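Local coordinates for protein phage integrase/site-specific recombinase (Haloarcula marismortui, PDB 3NRW) that probably acts in DNA integration and recombination as a tyrosine recombinase, its helical N-terminal core-binding domain likely contacting DNA, at residues A[38-46]-A[58-66]; A[31-39]-A[78-86]. All blocks are in the same frame, centred on the assembly; numbering follows the deposited sequence.

Contact 1 of 2, residues A[38-46]-A[58-66]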
loop_
_atom_site.group_PDB
_atom_site.type_symbol
_atom_site.label_atom_id
_atom_site.label_comp_id
_atom_site.label_asym_id
_atom_site.label_seq_id
_atom_site.Cartn_x
_atom_site.Cartn_y
_atom_site.Cartn_z
ATOM N N HIS A 38 -8.297 1.523 0.907
ATOM C CA HIS A 38 -8.341 1.636 2.356
ATOM C C HIS A 38 -7.100 2.323 2.885
ATOM O O HIS A 38 -7.167 3.111 3.828
ATOM C CB HIS A 38 -8.482 0.260 3.009
ATOM C CG HIS A 38 -9.750 -0.439 2.644
ATOM N ND1 HIS A 38 -9.800 -1.451 1.707
ATOM C CD2 HIS A 38 -11.027 -0.225 3.034
ATOM C CE1 HIS A 38 -11.055 -1.827 1.537
ATOM N NE2 HIS A 38 -11.818 -1.097 2.330
ATOM N N PHE A 39 -5.961 2.026 2.279
ATOM C CA PHE A 39 -4.728 2.634 2.732
ATOM C C PHE A 39 -4.658 4.119 2.393
ATOM O O PHE A 39 -4.253 4.932 3.223
ATOM C CB PHE A 39 -3.520 1.924 2.136
ATOM C CG PHE A 39 -2.224 2.438 2.667
ATOM C CD1 PHE A 39 -1.606 3.537 2.082
ATOM C CD2 PHE A 39 -1.680 1.896 3.820
ATOM C CE1 PHE A 39 -0.463 4.092 2.642
ATOM C CE2 PHE A 39 -0.538 2.442 4.389
ATOM C CZ PHE A 39 0.068 3.544 3.801
ATOM N N VAL A 40 -5.047 4.472 1.175
ATOM C CA VAL A 40 -5.000 5.870 0.767
ATOM C C VAL A 40 -5.872 6.749 1.657
ATOM O O VAL A 40 -5.429 7.807 2.104
ATOM C CB VAL A 40 -5.422 6.040 -0.708
ATOM C CG1 VAL A 40 -5.480 7.519 -1.071
ATOM C CG2 VAL A 40 -4.419 5.327 -1.607
ATOM N N GLU A 41 -7.104 6.322 1.930
ATOM C CA GLU A 41 -7.984 7.118 2.784
ATOM C C GLU A 41 -7.421 7.208 4.200
ATOM O O GLU A 41 -7.435 8.276 4.811
ATOM C CB GLU A 41 -9.400 6.529 2.804
ATOM C CG GLU A 41 -9.460 5.025 2.982
ATOM C CD GLU A 41 -10.884 4.504 3.061
ATOM O OE1 GLU A 41 -11.636 4.976 3.941
ATOM O OE2 GLU A 41 -11.247 3.618 2.255
ATOM N N TRP A 42 -6.916 6.088 4.716
ATOM C CA TRP A 42 -6.330 6.056 6.050
ATOM C C TRP A 42 -5.116 6.981 6.123
ATOM O O TRP A 42 -4.998 7.800 7.039
ATOM C CB TRP A 42 -5.911 4.624 6.406
ATOM C CG TRP A 42 -5.182 4.494 7.724
ATOM C CD1 TRP A 42 -5.736 4.327 8.963
ATOM C CD2 TRP A 42 -3.765 4.504 7.918
ATOM N NE1 TRP A 42 -4.751 4.228 9.918
ATOM C CE2 TRP A 42 -3.529 4.334 9.303
ATOM C CE3 TRP A 42 -2.666 4.639 7.058
ATOM C CZ2 TRP A 42 -2.243 4.296 9.845
ATOM C CZ3 TRP A 42 -1.380 4.602 7.600
ATOM C CH2 TRP A 42 -1.184 4.430 8.981
ATOM N N ALA A 43 -4.209 6.851 5.160
ATOM C CA ALA A 43 -3.006 7.681 5.149
ATOM C C ALA A 43 -3.353 9.165 5.036
ATOM O O ALA A 43 -2.789 9.988 5.760
ATOM C CB ALA A 43 -2.084 7.270 3.998
ATOM N N GLU A 44 -4.278 9.508 4.143
ATOM C CA GLU A 44 -4.657 10.906 3.974
ATOM C C GLU A 44 -5.261 11.460 5.264
ATOM O O GLU A 44 -4.966 12.590 5.655
ATOM C CB GLU A 44 -5.655 11.069 2.823
ATOM C CG GLU A 44 -5.082 10.707 1.446
ATOM C CD GLU A 44 -6.042 10.994 0.314
ATOM O OE1 GLU A 44 -7.239 11.218 0.592
ATOM O OE2 GLU A 44 -5.605 10.984 -0.860
ATOM N N GLU A 45 -6.096 10.669 5.928
ATOM C CA GLU A 45 -6.710 11.127 7.172
ATOM C C GLU A 45 -5.699 11.286 8.300
ATOM O O GLU A 45 -5.911 12.077 9.222
ATOM C CB GLU A 45 -7.829 10.174 7.587
ATOM C CG GLU A 45 -9.093 10.394 6.784
ATOM C CD GLU A 45 -9.708 11.761 7.044
ATOM O OE1 GLU A 45 -10.548 12.201 6.237
ATOM O OE2 GLU A 45 -9.356 12.393 8.058
ATOM N N ARG A 46 -4.597 10.544 8.210
ATOM C CA ARG A 46 -3.535 10.591 9.205
ATOM C C ARG A 46 -2.459 11.594 8.801
ATOM O O ARG A 46 -1.358 11.586 9.351
ATOM C CB ARG A 46 -2.897 9.208 9.369
ATOM C CG ARG A 46 -3.836 8.127 9.876
ATOM C CD ARG A 46 -4.441 8.506 11.215
ATOM N NE ARG A 46 -4.342 7.420 12.186
ATOM C CZ ARG A 46 -3.198 6.986 12.706
ATOM N NH1 ARG A 46 -2.051 7.546 12.350
ATOM N NH2 ARG A 46 -3.197 5.991 13.585
ATOM N N LYS A 58 4.059 3.197 11.490
ATOM C CA LYS A 58 2.865 3.572 10.746
ATOM C C LYS A 58 2.255 2.366 10.040
ATOM O O LYS A 58 1.029 2.223 9.989
ATOM C CB LYS A 58 3.192 4.677 9.733
ATOM C CG LYS A 58 3.714 5.951 10.384
ATOM C CD LYS A 58 4.035 7.016 9.349
ATOM C CE LYS A 58 4.705 8.220 9.993
ATOM N NZ LYS A 58 3.839 8.819 11.045
ATOM N N LEU A 59 3.101 1.491 9.503
ATOM C CA LEU A 59 2.599 0.296 8.822
ATOM C C LEU A 59 1.874 -0.614 9.811
ATOM O O LEU A 59 0.839 -1.208 9.478
ATOM C CB LEU A 59 3.745 -0.468 8.153
ATOM C CG LEU A 59 4.377 0.215 6.933
ATOM C CD1 LEU A 59 5.550 -0.612 6.436
ATOM C CD2 LEU A 59 3.336 0.384 5.838
ATOM N N ASP A 60 2.411 -0.723 11.025
ATOM C CA ASP A 60 1.789 -1.557 12.053
ATOM C C ASP A 60 0.454 -0.941 12.472
ATOM O O ASP A 60 -0.499 -1.654 12.769
ATOM C CB ASP A 60 2.701 -1.684 13.277
ATOM C CG ASP A 60 2.101 -2.570 14.364
ATOM O OD1 ASP A 60 2.141 -3.812 14.223
ATOM O OD2 ASP A 60 1.570 -2.020 15.356
ATOM N N GLU A 61 0.400 0.389 12.513
ATOM C CA GLU A 61 -0.827 1.078 12.875
ATOM C C GLU A 61 -1.880 0.740 11.834
ATOM O O GLU A 61 -3.031 0.457 12.169
ATOM C CB GLU A 61 -0.609 2.591 12.908
ATOM C CG GLU A 61 0.151 3.080 14.131
ATOM C CD GLU A 61 -0.742 3.248 15.345
ATOM O OE1 GLU A 61 -1.401 4.305 15.454
ATOM O OE2 GLU A 61 -0.798 2.324 16.185
ATOM N N TYR A 62 -1.482 0.767 10.567
ATOM C CA TYR A 62 -2.424 0.465 9.499
ATOM C C TYR A 62 -2.922 -0.968 9.602
ATOM O O TYR A 62 -4.125 -1.230 9.501
ATOM C CB TYR A 62 -1.789 0.674 8.126
ATOM C CG TYR A 62 -2.752 0.353 7.006
ATOM C CD1 TYR A 62 -2.582 -0.780 6.216
ATOM C CD2 TYR A 62 -3.860 1.160 6.767
ATOM C CE1 TYR A 62 -3.494 -1.102 5.211
ATOM C CE2 TYR A 62 -4.779 0.852 5.769
ATOM C CZ TYR A 62 -4.588 -0.280 4.995
ATOM O OH TYR A 62 -5.490 -0.583 4.009
ATOM N N GLU A 63 -2.002 -1.901 9.804
ATOM C CA GLU A 63 -2.391 -3.296 9.908
ATOM C C GLU A 63 -3.419 -3.504 11.018
ATOM O O GLU A 63 -4.430 -4.188 10.831
ATOM C CB GLU A 63 -1.167 -4.170 10.166
ATOM C CG GLU A 63 -1.498 -5.644 10.291
ATOM C CD GLU A 63 -0.275 -6.488 10.548
ATOM O OE1 GLU A 63 -0.439 -7.710 10.739
ATOM O OE2 GLU A 63 0.842 -5.929 10.560
ATOM N N THR A 64 -3.159 -2.910 12.176
ATOM C CA THR A 64 -4.066 -3.038 13.308
ATOM C C THR A 64 -5.429 -2.420 13.014
ATOM O O THR A 64 -6.467 -2.945 13.418
ATOM C CB THR A 64 -3.453 -2.389 14.543
ATOM O OG1 THR A 64 -2.220 -3.052 14.837
ATOM C CG2 THR A 64 -4.384 -2.515 15.732
ATOM N N PHE A 65 -5.414 -1.297 12.309
ATOM C CA PHE A 65 -6.635 -0.612 11.920
ATOM C C PHE A 65 -7.475 -1.568 11.070
ATOM O O PHE A 65 -8.652 -1.808 11.361
ATOM C CB PHE A 65 -6.259 0.652 11.138
ATOM C CG PHE A 65 -7.388 1.258 10.360
ATOM C CD1 PHE A 65 -7.409 1.164 8.970
ATOM C CD2 PHE A 65 -8.408 1.956 11.003
ATOM C CE1 PHE A 65 -8.426 1.760 8.227
ATOM C CE2 PHE A 65 -9.432 2.556 10.270
ATOM C CZ PHE A 65 -9.440 2.460 8.878
ATOM N N ARG A 66 -6.865 -2.138 10.035
ATOM C CA ARG A 66 -7.585 -3.060 9.158
ATOM C C ARG A 66 -8.057 -4.316 9.906
ATOM O O ARG A 66 -9.136 -4.841 9.629
ATOM C CB ARG A 66 -6.711 -3.447 7.957
ATOM C CG ARG A 66 -6.401 -2.277 7.016
ATOM C CD ARG A 66 -7.681 -1.630 6.483
ATOM N NE ARG A 66 -8.407 -2.519 5.580
ATOM C CZ ARG A 66 -9.732 -2.585 5.494
ATOM N NH1 ARG A 66 -10.494 -1.814 6.263
ATOM N NH2 ARG A 66 -10.300 -3.427 4.644
#
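Phe39 and Tyr62 bring the backbones of 38-46 and 58-66 within 7.5 Å, CA to CA, where two helical segments meet with their axes 11.3 Å apart and their directions 120° from each other. So wide a spacing must be filled by large side chains, and here an aromatic cluster does it. The Tyr62 ring is the centre. Phe39 turns an edge to one of its faces, CD2 standing 3.7 Å from Tyr62 CG, while Arg66 CG covers the opposite face from within its own helix. Tyr62 in turn sets its edge against a face of the Trp42 indole (CD2 to CD2 3.5 Å), and its CB sits over the six-membered ring as a CH-pi contact. With CG anti to the backbone N (chi1 175°), Trp42 reaches across until CH2 lies 3.3 Å from Lys58 O; its five-membered ring meets Phe65 obliquely. At one end the Arg66 guanidinium lies flat on the His38 imidazole, planes 7° apart, while its NE keeps a salt bridge to Glu79. At the other, Arg46 NH2 makes a salt bridge of 3.1 Å to Glu61 OE1, in the guanidinium plane, but reaching the anti side of the carboxylate from well out of its plane, while Arg46 CG backs the indole face turned from Tyr62. Within this core-binding domain, helix 73-92 adds Leu83, touching Phe39 and Tyr62, and helix 9-20 packs against Val40 and Ala43.

Contact 2 of 2, residues A[31-39]-A[78-86]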
loop_
_atom_site.group_PDB
_atom_site.type_symbol
_atom_site.label_atom_id
_atom_site.label_comp_id
_atom_site.label_asym_id
_atom_site.label_seq_id
_atom_site.Cartn_x
_atom_site.Cartn_y
_atom_site.Cartn_z
ATOM N N SER A 31 -9.028 -5.309 -7.953
ATOM C CA SER A 31 -8.768 -5.831 -6.612
ATOM C C SER A 31 -7.675 -5.011 -5.927
ATOM O O SER A 31 -7.801 -4.652 -4.751
ATOM C CB SER A 31 -8.360 -7.304 -6.680
ATOM O OG SER A 31 -9.475 -8.104 -7.074
ATOM N N PHE A 32 -6.609 -4.717 -6.664
ATOM C CA PHE A 32 -5.509 -3.911 -6.133
ATOM C C PHE A 32 -6.074 -2.548 -5.741
ATOM O O PHE A 32 -5.753 -2.011 -4.679
ATOM C CB PHE A 32 -4.418 -3.717 -7.195
ATOM C CG PHE A 32 -3.753 -4.993 -7.636
ATOM C CD1 PHE A 32 -3.022 -5.030 -8.819
ATOM C CD2 PHE A 32 -3.845 -6.152 -6.875
ATOM C CE1 PHE A 32 -2.386 -6.201 -9.236
ATOM C CE2 PHE A 32 -3.212 -7.332 -7.280
ATOM C CZ PHE A 32 -2.486 -7.355 -8.464
ATOM N N ARG A 33 -6.914 -1.991 -6.608
ATOM C CA ARG A 33 -7.517 -0.693 -6.345
ATOM C C ARG A 33 -8.347 -0.726 -5.068
ATOM O O ARG A 33 -8.189 0.133 -4.200
ATOM C CB ARG A 33 -8.402 -0.252 -7.514
ATOM C CG ARG A 33 -9.131 1.067 -7.263
ATOM C CD ARG A 33 -9.997 1.487 -8.444
ATOM N NE ARG A 33 -9.209 2.031 -9.544
ATOM C CZ ARG A 33 -8.580 3.203 -9.506
ATOM N NH1 ARG A 33 -7.886 3.618 -10.553
ATOM N NH2 ARG A 33 -8.654 3.967 -8.422
ATOM N N TYR A 34 -9.225 -1.715 -4.944
ATOM C CA TYR A 34 -10.075 -1.808 -3.756
ATOM C C TYR A 34 -9.246 -1.964 -2.483
ATOM O O TYR A 34 -9.529 -1.324 -1.467
ATOM C CB TYR A 34 -11.048 -2.983 -3.889
ATOM C CG TYR A 34 -11.896 -2.922 -5.135
ATOM C CD1 TYR A 34 -12.322 -4.090 -5.766
ATOM C CD2 TYR A 34 -12.242 -1.696 -5.708
ATOM C CE1 TYR A 34 -13.067 -4.040 -6.938
ATOM C CE2 TYR A 34 -12.985 -1.636 -6.880
ATOM C CZ TYR A 34 -13.391 -2.810 -7.491
ATOM O OH TYR A 34 -14.105 -2.753 -8.668
ATOM N N ARG A 35 -8.220 -2.806 -2.535
ATOM C CA ARG A 35 -7.382 -3.020 -1.365
ATOM C C ARG A 35 -6.631 -1.763 -0.942
ATOM O O ARG A 35 -6.617 -1.411 0.239
ATOM C CB ARG A 35 -6.383 -4.144 -1.628
ATOM C CG ARG A 35 -7.037 -5.497 -1.833
ATOM C CD ARG A 35 -6.050 -6.502 -2.393
ATOM N NE ARG A 35 -6.684 -7.793 -2.634
ATOM C CZ ARG A 35 -6.146 -8.766 -3.363
ATOM N NH1 ARG A 35 -4.957 -8.601 -3.932
ATOM N NH2 ARG A 35 -6.799 -9.909 -3.521
ATOM N N LEU A 36 -6.020 -1.083 -1.905
ATOM C CA LEU A 36 -5.244 0.111 -1.602
ATOM C C LEU A 36 -6.099 1.321 -1.287
ATOM O O LEU A 36 -5.610 2.288 -0.707
ATOM C CB LEU A 36 -4.291 0.421 -2.753
ATOM C CG LEU A 36 -3.225 -0.655 -2.977
ATOM C CD1 LEU A 36 -2.285 -0.231 -4.091
ATOM C CD2 LEU A 36 -2.445 -0.880 -1.679
ATOM N N LYS A 37 -7.376 1.274 -1.659
ATOM C CA LYS A 37 -8.258 2.394 -1.364
ATOM C C LYS A 37 -8.299 2.613 0.144
ATOM O O LYS A 37 -8.322 3.749 0.615
ATOM C CB LYS A 37 -9.672 2.127 -1.890
ATOM C CG LYS A 37 -10.658 3.258 -1.602
ATOM C CD LYS A 37 -12.059 2.883 -2.053
ATOM C CE LYS A 37 -13.080 3.914 -1.603
ATOM N NZ LYS A 37 -14.468 3.519 -1.974
ATOM N N HIS A 38 -8.297 1.523 0.907
ATOM C CA HIS A 38 -8.341 1.636 2.356
ATOM C C HIS A 38 -7.100 2.323 2.885
ATOM O O HIS A 38 -7.167 3.111 3.828
ATOM C CB HIS A 38 -8.482 0.260 3.009
ATOM C CG HIS A 38 -9.750 -0.439 2.644
ATOM N ND1 HIS A 38 -9.800 -1.451 1.707
ATOM C CD2 HIS A 38 -11.027 -0.225 3.034
ATOM C CE1 HIS A 38 -11.055 -1.827 1.537
ATOM N NE2 HIS A 38 -11.818 -1.097 2.330
ATOM N N PHE A 39 -5.961 2.026 2.279
ATOM C CA PHE A 39 -4.728 2.634 2.732
ATOM C C PHE A 39 -4.658 4.119 2.393
ATOM O O PHE A 39 -4.253 4.932 3.223
ATOM C CB PHE A 39 -3.520 1.924 2.136
ATOM C CG PHE A 39 -2.224 2.438 2.667
ATOM C CD1 PHE A 39 -1.606 3.537 2.082
ATOM C CD2 PHE A 39 -1.680 1.896 3.820
ATOM C CE1 PHE A 39 -0.463 4.092 2.642
ATOM C CE2 PHE A 39 -0.538 2.442 4.389
ATOM C CZ PHE A 39 0.068 3.544 3.801
ATOM N N GLY A 78 -4.527 -10.836 1.827
ATOM C CA GLY A 78 -4.367 -10.419 0.445
ATOM C C GLY A 78 -4.183 -8.920 0.341
ATOM O O GLY A 78 -3.535 -8.415 -0.578
ATOM N N GLU A 79 -4.758 -8.209 1.302
ATOM C CA GLU A 79 -4.667 -6.762 1.347
ATOM C C GLU A 79 -3.262 -6.345 1.759
ATOM O O GLU A 79 -2.673 -5.427 1.178
ATOM C CB GLU A 79 -5.676 -6.225 2.354
ATOM C CG GLU A 79 -6.007 -4.779 2.172
ATOM C CD GLU A 79 -6.990 -4.291 3.201
ATOM O OE1 GLU A 79 -8.093 -4.870 3.299
ATOM O OE2 GLU A 79 -6.649 -3.330 3.917
HETATM N N MSE A 80 -2.719 -7.016 2.768
HETATM C CA MSE A 80 -1.377 -6.687 3.234
HETATM C C MSE A 80 -0.335 -7.082 2.192
HETATM O O MSE A 80 0.691 -6.416 2.053
HETATM C CB MSE A 80 -1.079 -7.378 4.573
HETATM C CG MSE A 80 -1.933 -6.883 5.755
HETATM SE SE MSE A 80 -1.822 -4.968 6.034
HETATM C CE MSE A 80 0.031 -4.803 6.615
ATOM N N GLN A 81 -0.600 -8.164 1.465
ATOM C CA GLN A 81 0.315 -8.637 0.428
ATOM C C GLN A 81 0.378 -7.625 -0.713
ATOM O O GLN A 81 1.446 -7.366 -1.275
ATOM C CB GLN A 81 -0.139 -9.993 -0.111
ATOM C CG GLN A 81 0.744 -10.536 -1.219
ATOM C CD GLN A 81 2.180 -10.732 -0.771
ATOM O OE1 GLN A 81 2.460 -11.540 0.115
ATOM N NE2 GLN A 81 3.097 -9.982 -1.375
ATOM N N THR A 82 -0.773 -7.061 -1.067
ATOM C CA THR A 82 -0.797 -6.068 -2.125
ATOM C C THR A 82 -0.084 -4.826 -1.607
ATOM O O THR A 82 0.644 -4.178 -2.349
ATOM C CB THR A 82 -2.238 -5.723 -2.565
ATOM O OG1 THR A 82 -2.745 -6.773 -3.402
ATOM C CG2 THR A 82 -2.262 -4.413 -3.345
ATOM N N LEU A 83 -0.276 -4.506 -0.329
ATOM C CA LEU A 83 0.395 -3.350 0.262
ATOM C C LEU A 83 1.899 -3.583 0.145
ATOM O O LEU A 83 2.661 -2.689 -0.229
ATOM C CB LEU A 83 0.003 -3.187 1.741
ATOM C CG LEU A 83 0.738 -2.093 2.527
ATOM C CD1 LEU A 83 0.549 -0.754 1.836
ATOM C CD2 LEU A 83 0.227 -2.027 3.966
ATOM N N LYS A 84 2.318 -4.803 0.464
ATOM C CA LYS A 84 3.727 -5.175 0.397
ATOM C C LYS A 84 4.286 -5.029 -1.023
ATOM O O LYS A 84 5.351 -4.442 -1.220
ATOM C CB LYS A 84 3.910 -6.621 0.870
ATOM C CG LYS A 84 5.319 -7.162 0.671
ATOM C CD LYS A 84 6.279 -6.591 1.693
ATOM C CE LYS A 84 6.501 -7.565 2.840
ATOM N NZ LYS A 84 7.307 -8.743 2.409
ATOM N N ASN A 85 3.574 -5.568 -2.007
ATOM C CA ASN A 85 4.030 -5.486 -3.391
ATOM C C ASN A 85 4.082 -4.042 -3.863
ATOM O O ASN A 85 4.944 -3.659 -4.662
ATOM C CB ASN A 85 3.114 -6.291 -4.308
ATOM C CG ASN A 85 3.083 -7.753 -3.943
ATOM O OD1 ASN A 85 4.028 -8.270 -3.351
ATOM N ND2 ASN A 85 2.004 -8.434 -4.301
ATOM N N TRP A 86 3.149 -3.240 -3.369
ATOM C CA TRP A 86 3.099 -1.836 -3.734
ATOM C C TRP A 86 4.359 -1.136 -3.241
ATOM O O TRP A 86 5.017 -0.431 -4.007
ATOM C CB TRP A 86 1.850 -1.204 -3.128
ATOM C CG TRP A 86 1.654 0.243 -3.400
ATOM C CD1 TRP A 86 1.999 0.936 -4.523
ATOM C CD2 TRP A 86 0.948 1.160 -2.560
ATOM N NE1 TRP A 86 1.537 2.240 -4.439
ATOM C CE2 TRP A 86 0.887 2.395 -3.245
ATOM C CE3 TRP A 86 0.352 1.050 -1.299
ATOM C CZ2 TRP A 86 0.250 3.516 -2.701
ATOM C CZ3 TRP A 86 -0.282 2.171 -0.758
ATOM C CH2 TRP A 86 -0.328 3.384 -1.462
#
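Two different first torsions bring Leu36 and Trp86 together: Leu36 holds CG beside its backbone N (chi1 -64°), whereas Trp86 swings CG anti to its own, which turns an indole face to the leucine methyls. This is the near-perpendicular helix crossing at the heart of the all-helical core-binding domain, with axes 9.3 Å apart and directions at 88°. CD1 of Leu36 stands over the five-membered ring of Trp86 in a CH-pi contact, 4.1 Å from its centroid, and CD2 presses on CE3 of the benzene half at 3.4 Å. Phe39 comes to the rim of the same indole. The two form an offset edge-to-face pair, their planes nearly perpendicular, in which Trp86 presents its edge to the phenyl face and CZ3 approaches Phe39 CD1 to 3.4 Å. Leu83 CD1 also lies over a face of that phenyl ring, toward its rim. The indole nitrogen is satisfied from helix 9-20, where Ala12 O accepts its hydrogen bond, and Tyr16 adds a further ring contact.

Toward the start of 78-86 the interface turns polar. The backbones come closest at Arg35 and Glu79, 5.4 Å between CA atoms, and the extended Arg35 chain runs past Glu79, whose carboxylate is paired instead with Arg66. The Arg35 guanidinium is laid between Ser31 CB on one face and the Gly78 carbonyl group on the other. From that slot NH1 donates to Thr82 OG1 at 2.9 Å, a bond near the guanidinium plane and bent to 149° at the hydrogen.

How the contacts relate
Helix 26-45 serves two partners in this core-binding domain. Contact 1 uses its C-terminal half against helix 56-67, contact 2 its middle against helix 73-92; the centres lie about 11 Å apart, and His38 and Phe39 belong to both. Along the chain, 58-66 comes between the shared helix and 78-86, so contact 2 closes the longer loop and contact 1 the shorter one within it. The two successive partner helices also grip each other: Glu79 OE2 forms a salt bridge with Arg66 NE at 2.6 Å and probably a hydrogen bond with Tyr62 OH. The two contacts thus tie three of the four helices of the core-binding domain together.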